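Local coordinates for protein STN1 (Saccharomyces cerevisiae, PDB 3KEY) that regulates telomere length and protects chromosome ends, restraining telomerase loading through its interaction with CDC13, at residues T132-L143 with N171-E179. Residues are numbered along the deposited sequence; the frame is centred on the assembly and turned at random.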
ATOM      1  N   THR A 132      -0.126  -4.531  10.590  1.00 41.01           N
ATOM      2  CA  THR A 132       1.140  -3.818  10.673  1.00 42.96           C
ATOM      3  C   THR A 132       1.865  -3.818   9.321  1.00 40.90           C
ATOM      4  O   THR A 132       2.503  -2.830   8.966  1.00 39.09           O
ATOM      5  CB  THR A 132       2.045  -4.407  11.786  1.00 46.33           C
ATOM      6  OG1 THR A 132       2.330  -5.782  11.509  1.00 50.27           O
ATOM      7  CG2 THR A 132       1.340  -4.309  13.144  1.00 47.53           C
ATOM      8  N   ASN A 133       1.753  -4.904   8.557  1.00 39.70           N
ATOM      9  CA  ASN A 133       2.397  -4.949   7.244  1.00 40.21           C
ATOM     10  C   ASN A 133       1.763  -3.926   6.309  1.00 38.37           C
ATOM     11  O   ASN A 133       2.442  -3.335   5.468  1.00 37.81           O
ATOM     12  CB  ASN A 133       2.293  -6.342   6.624  1.00 43.84           C
ATOM     13  CG  ASN A 133       3.074  -7.381   7.406  1.00 48.62           C
ATOM     14  OD1 ASN A 133       4.189  -7.120   7.863  1.00 47.44           O
ATOM     15  ND2 ASN A 133       2.497  -8.570   7.558  1.00 51.60           N
ATOM     16  N   GLY A 134       0.458  -3.721   6.455  1.00 34.52           N
ATOM     17  CA  GLY A 134      -0.218  -2.740   5.627  1.00 34.40           C
ATOM     18  C   GLY A 134       0.261  -1.337   5.966  1.00 33.21           C
ATOM     19  O   GLY A 134       0.551  -0.544   5.075  1.00 32.56           O
ATOM     20  N   ILE A 135       0.347  -1.030   7.259  1.00 31.99           N
ATOM     21  CA  ILE A 135       0.798   0.283   7.705  1.00 34.86           C
ATOM     22  C   ILE A 135       2.246   0.522   7.288  1.00 34.52           C
ATOM     23  O   ILE A 135       2.615   1.638   6.926  1.00 33.83           O
ATOM     24  CB  ILE A 135       0.667   0.430   9.234  1.00 36.12           C
ATOM     25  CG1 ILE A 135      -0.807   0.527   9.611  1.00 39.94           C
ATOM     26  CG2 ILE A 135       1.366   1.687   9.704  1.00 41.76           C
ATOM     27  CD1 ILE A 135      -1.053   0.587  11.096  1.00 45.28           C
ATOM     28  N   VAL A 136       3.061  -0.527   7.344  1.00 32.01           N
ATOM     29  CA  VAL A 136       4.451  -0.410   6.927  1.00 33.94           C
ATOM     30  C   VAL A 136       4.530   0.009   5.456  1.00 33.35           C
ATOM     31  O   VAL A 136       5.283   0.909   5.106  1.00 33.56           O
ATOM     32  CB  VAL A 136       5.214  -1.752   7.103  1.00 34.69           C
ATOM     33  CG1 VAL A 136       6.556  -1.698   6.378  1.00 34.11           C
ATOM     34  CG2 VAL A 136       5.425  -2.038   8.586  1.00 32.94           C
ATOM     35  N   ASP A 137       3.752  -0.628   4.586  1.00 34.48           N
ATOM     36  CA  ASP A 137       3.830  -0.256   3.180  1.00 35.34           C
ATOM     37  C   ASP A 137       3.323   1.156   2.921  1.00 33.96           C
ATOM     38  O   ASP A 137       3.839   1.846   2.048  1.00 32.19           O
ATOM     39  CB  ASP A 137       3.107  -1.283   2.296  1.00 37.21           C
ATOM     40  CG  ASP A 137       3.834  -2.630   2.266  1.00 44.36           C
ATOM     41  OD1 ASP A 137       5.061  -2.639   2.517  1.00 45.46           O
ATOM     42  OD2 ASP A 137       3.196  -3.670   1.991  1.00 45.66           O
ATOM     43  N   VAL A 138       2.333   1.608   3.681  1.00 31.62           N
ATOM     44  CA  VAL A 138       1.849   2.966   3.473  1.00 32.02           C
ATOM     45  C   VAL A 138       2.942   3.970   3.872  1.00 31.49           C
ATOM     46  O   VAL A 138       3.238   4.908   3.123  1.00 31.39           O
ATOM     47  CB  VAL A 138       0.548   3.241   4.275  1.00 31.79           C
ATOM     48  CG1 VAL A 138       0.169   4.724   4.173  1.00 31.12           C
ATOM     49  CG2 VAL A 138      -0.583   2.378   3.718  1.00 29.96           C
ATOM     50  N   PHE A 139       3.557   3.759   5.032  1.00 30.90           N
ATOM     51  CA  PHE A 139       4.611   4.663   5.486  1.00 32.11           C
ATOM     52  C   PHE A 139       5.845   4.635   4.580  1.00 32.46           C
ATOM     53  O   PHE A 139       6.451   5.679   4.337  1.00 32.81           O
ATOM     54  CB  PHE A 139       4.996   4.377   6.949  1.00 31.12           C
ATOM     55  CG  PHE A 139       4.105   5.081   7.951  1.00 30.76           C
ATOM     56  CD1 PHE A 139       2.886   4.528   8.332  1.00 31.26           C
ATOM     57  CD2 PHE A 139       4.464   6.329   8.462  1.00 29.83           C
ATOM     58  CE1 PHE A 139       2.031   5.207   9.206  1.00 33.19           C
ATOM     59  CE2 PHE A 139       3.622   7.021   9.336  1.00 30.72           C
ATOM     60  CZ  PHE A 139       2.400   6.460   9.709  1.00 33.26           C
ATOM     61  N   LYS A 140       6.209   3.458   4.066  1.00 31.75           N
ATOM     62  CA  LYS A 140       7.353   3.377   3.160  1.00 32.84           C
ATOM     63  C   LYS A 140       7.124   4.270   1.931  1.00 33.18           C
ATOM     64  O   LYS A 140       8.008   5.037   1.533  1.00 32.64           O
ATOM     65  CB  LYS A 140       7.597   1.929   2.711  1.00 32.95           C
ATOM     66  CG  LYS A 140       8.352   1.081   3.732  1.00 37.34           C
ATOM     67  CD  LYS A 140       8.604  -0.340   3.230  1.00 42.07           C
ATOM     68  CE  LYS A 140       9.502  -1.118   4.200  1.00 43.97           C
ATOM     69  NZ  LYS A 140       9.720  -2.526   3.737  1.00 48.59           N
ATOM     70  N   GLU A 141       5.939   4.168   1.333  1.00 33.19           N
ATOM     71  CA  GLU A 141       5.605   4.977   0.164  1.00 36.12           C
ATOM     72  C   GLU A 141       5.609   6.481   0.471  1.00 35.25           C
ATOM     73  O   GLU A 141       6.126   7.279  -0.311  1.00 36.91           O
ATOM     74  CB  GLU A 141       4.237   4.583  -0.389  1.00 36.98           C
ATOM     75  CG  GLU A 141       4.308   3.815  -1.681  1.00 45.61           C
ATOM     76  CD  GLU A 141       5.315   4.419  -2.656  1.00 46.30           C
ATOM     77  OE1 GLU A 141       5.178   5.609  -3.051  1.00 50.52           O
ATOM     78  OE2 GLU A 141       6.250   3.695  -3.022  1.00 46.88           O
ATOM     79  N   CYS A 142       5.017   6.868   1.595  1.00 33.52           N
ATOM     80  CA  CYS A 142       4.997   8.277   1.971  1.00 33.02           C
ATOM     81  C   CYS A 142       6.411   8.785   2.235  1.00 32.48           C
ATOM     82  O   CYS A 142       6.779   9.868   1.787  1.00 32.35           O
ATOM     83  CB  CYS A 142       4.136   8.489   3.213  1.00 32.32           C
ATOM     84  SG  CYS A 142       2.394   8.192   2.912  1.00 38.51           S
ATOM     85  N   LEU A 143       7.205   8.000   2.957  1.00 31.14           N
ATOM     86  CA  LEU A 143       8.574   8.406   3.261  1.00 33.61           C
ATOM     87  C   LEU A 143       9.392   8.530   1.983  1.00 33.50           C
ATOM     88  O   LEU A 143      10.217   9.435   1.848  1.00 34.47           O
ATOM     89  CB  LEU A 143       9.220   7.409   4.237  1.00 30.78           C
ATOM     90  CG  LEU A 143       8.689   7.557   5.674  1.00 31.79           C
ATOM     91  CD1 LEU A 143       9.082   6.370   6.545  1.00 31.70           C
ATOM     92  CD2 LEU A 143       9.240   8.862   6.263  1.00 32.58           C
ATOM     93  N   ASN A 171       3.984  -6.173  15.845  1.00 67.99           N
ATOM     94  CA  ASN A 171       2.572  -6.498  15.679  1.00 67.91           C
ATOM     95  C   ASN A 171       1.742  -5.511  16.491  1.00 65.85           C
ATOM     96  O   ASN A 171       0.523  -5.436  16.353  1.00 66.04           O
ATOM     97  CB  ASN A 171       2.301  -7.935  16.140  1.00 70.68           C
ATOM     98  CG  ASN A 171       0.947  -8.446  15.689  1.00 73.54           C
ATOM     99  OD1 ASN A 171       0.211  -7.751  14.980  1.00 74.16           O
ATOM    100  ND2 ASN A 171       0.611  -9.668  16.093  1.00 74.05           N
ATOM    101  N   SER A 172       2.412  -4.760  17.356  1.00 63.12           N
ATOM    102  CA  SER A 172       1.720  -3.764  18.160  1.00 59.82           C
ATOM    103  C   SER A 172       1.978  -2.407  17.515  1.00 55.58           C
ATOM    104  O   SER A 172       1.299  -1.430  17.816  1.00 54.81           O
ATOM    105  CB  SER A 172       2.223  -3.771  19.614  1.00 60.59           C
ATOM    106  OG  SER A 172       3.508  -3.190  19.724  1.00 62.00           O
ATOM    107  N   GLY A 173       2.965  -2.358  16.622  1.00 51.19           N
ATOM    108  CA  GLY A 173       3.276  -1.111  15.950  1.00 47.10           C
ATOM    109  C   GLY A 173       4.596  -1.103  15.201  1.00 44.07           C
ATOM    110  O   GLY A 173       5.262  -2.131  15.085  1.00 43.48           O
ATOM    111  N   ILE A 174       4.962   0.065  14.680  1.00 39.78           N
ATOM    112  CA  ILE A 174       6.202   0.221  13.943  1.00 38.61           C
ATOM    113  C   ILE A 174       7.001   1.364  14.559  1.00 38.25           C
ATOM    114  O   ILE A 174       6.464   2.185  15.313  1.00 35.81           O
ATOM    115  CB  ILE A 174       5.938   0.508  12.436  1.00 37.75           C
ATOM    116  CG1 ILE A 174       5.210   1.840  12.260  1.00 38.64           C
ATOM    117  CG2 ILE A 174       5.094  -0.617  11.836  1.00 39.55           C
ATOM    118  CD1 ILE A 174       4.977   2.210  10.796  1.00 37.52           C
ATOM    119  N   LEU A 175       8.288   1.405  14.247  1.00 35.89           N
ATOM    120  CA  LEU A 175       9.164   2.433  14.771  1.00 36.80           C
ATOM    121  C   LEU A 175       9.784   3.161  13.586  1.00 37.27           C
ATOM    122  O   LEU A 175      10.492   2.558  12.769  1.00 39.01           O
ATOM    123  CB  LEU A 175      10.243   1.781  15.649  1.00 39.19           C
ATOM    124  CG  LEU A 175      11.164   2.663  16.496  1.00 43.28           C
ATOM    125  CD1 LEU A 175      10.344   3.340  17.587  1.00 41.97           C
ATOM    126  CD2 LEU A 175      12.285   1.816  17.116  1.00 40.06           C
ATOM    127  N   LEU A 176       9.494   4.452  13.477  1.00 35.57           N
ATOM    128  CA  LEU A 176      10.025   5.261  12.388  1.00 34.70           C
ATOM    129  C   LEU A 176      11.352   5.917  12.768  1.00 34.97           C
ATOM    130  O   LEU A 176      11.469   6.545  13.821  1.00 36.34           O
ATOM    131  CB  LEU A 176       9.021   6.350  12.000  1.00 33.29           C
ATOM    132  CG  LEU A 176       7.588   5.906  11.674  1.00 36.11           C
ATOM    133  CD1 LEU A 176       6.719   7.143  11.518  1.00 33.15           C
ATOM    134  CD2 LEU A 176       7.556   5.058  10.394  1.00 34.57           C
ATOM    135  N   HIS A 177      12.352   5.760  11.911  1.00 34.25           N
ATOM    136  CA  HIS A 177      13.659   6.378  12.136  1.00 33.55           C
ATOM    137  C   HIS A 177      13.844   7.416  11.047  1.00 33.11           C
ATOM    138  O   HIS A 177      13.699   7.107   9.863  1.00 32.81           O
ATOM    139  CB  HIS A 177      14.797   5.356  12.036  1.00 33.03           C
ATOM    140  CG  HIS A 177      14.785   4.329  13.122  1.00 35.49           C
ATOM    141  ND1 HIS A 177      14.157   3.105  12.987  1.00 36.03           N
ATOM    142  CD2 HIS A 177      15.300   4.353  14.373  1.00 33.74           C
ATOM    143  CE1 HIS A 177      14.289   2.422  14.110  1.00 35.38           C
ATOM    144  NE2 HIS A 177      14.978   3.155  14.967  1.00 38.11           N
ATOM    145  N   LEU A 178      14.156   8.644  11.441  1.00 33.50           N
ATOM    146  CA  LEU A 178      14.356   9.716  10.475  1.00 34.38           C
ATOM    147  C   LEU A 178      15.717  10.373  10.693  1.00 33.66           C
ATOM    148  O   LEU A 178      16.114  10.647  11.827  1.00 33.52           O
ATOM    149  CB  LEU A 178      13.244  10.770  10.609  1.00 34.14           C
ATOM    150  CG  LEU A 178      11.800  10.261  10.533  1.00 34.88           C
ATOM    151  CD1 LEU A 178      10.814  11.412  10.823  1.00 34.59           C
ATOM    152  CD2 LEU A 178      11.545   9.654   9.156  1.00 30.99           C
ATOM    153  N   GLU A 179      16.440  10.594   9.602  1.00 34.03           N
ATOM    154  CA  GLU A 179      17.736  11.255   9.673  1.00 36.30           C
ATOM    155  C   GLU A 179      17.567  12.534   8.850  1.00 34.84           C
ATOM    156  O   GLU A 179      17.062  12.497   7.726  1.00 34.75           O
ATOM    157  CB  GLU A 179      18.838  10.375   9.079  1.00 36.27           C
ATOM    158  CG  GLU A 179      20.183  11.089   8.970  1.00 42.93           C
ATOM    159  CD  GLU A 179      21.302  10.190   8.451  1.00 45.01           C
ATOM    160  OE1 GLU A 179      21.048   9.374   7.541  1.00 45.58           O
ATOM    161  OE2 GLU A 179      22.440  10.317   8.948  1.00 48.51           O
TER
HETATM  162  O   HOH W   1      -0.889  -7.118  12.344  1.00 38.16           O
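Ile-174 holds CG1 between its backbone N and carbonyl carbon (chi1 64°), and the extended chain beyond (chi2 177°) carries CD1 to Ile-135 and Phe-139. CG2 lies 3.6 Å from Val-136 CG2, while CD1 lies 3.8 Å from Ile-135 CG2 and also meets Phe-139 along CG and CD1. On the same side of the Phe-139 ring plane, but past CD2 and CE2, Leu-176 crosses the side chain at about a right angle, with Leu-176 CD1 3.8 Å from Phe-139 CE2. An alanine in place of Phe-139 would probably open a gap there, leaving Leu-176 CD1 without its helix partner and Ile-174 CD1 with Ile-135 alone on the helix. Farther along, the contact passes to Leu-143 and Leu-178, whose CD2 atoms are 3.8 Å apart. At the start of the helix, Thr-132 CG2 rests against the backbone of Asn-171, an exposed, poorly ordered residue. A water there accepts from Thr-132 N and donates to Asn-171 OD1.

The axes of 132-143 and 173-179 come within 8.6 Å of each other and run at 26°. Helix 132-149 packs here on strand 173-180, the middle strand of the three-stranded antiparallel sheet in the second winged helix-turn-helix domain. Ala-99 and Ile-103 of helix 90-108 extend the apolar layer. No direct hydrogen bond joins the two segments, so their union rests mainly on buried aliphatic and aromatic carbon.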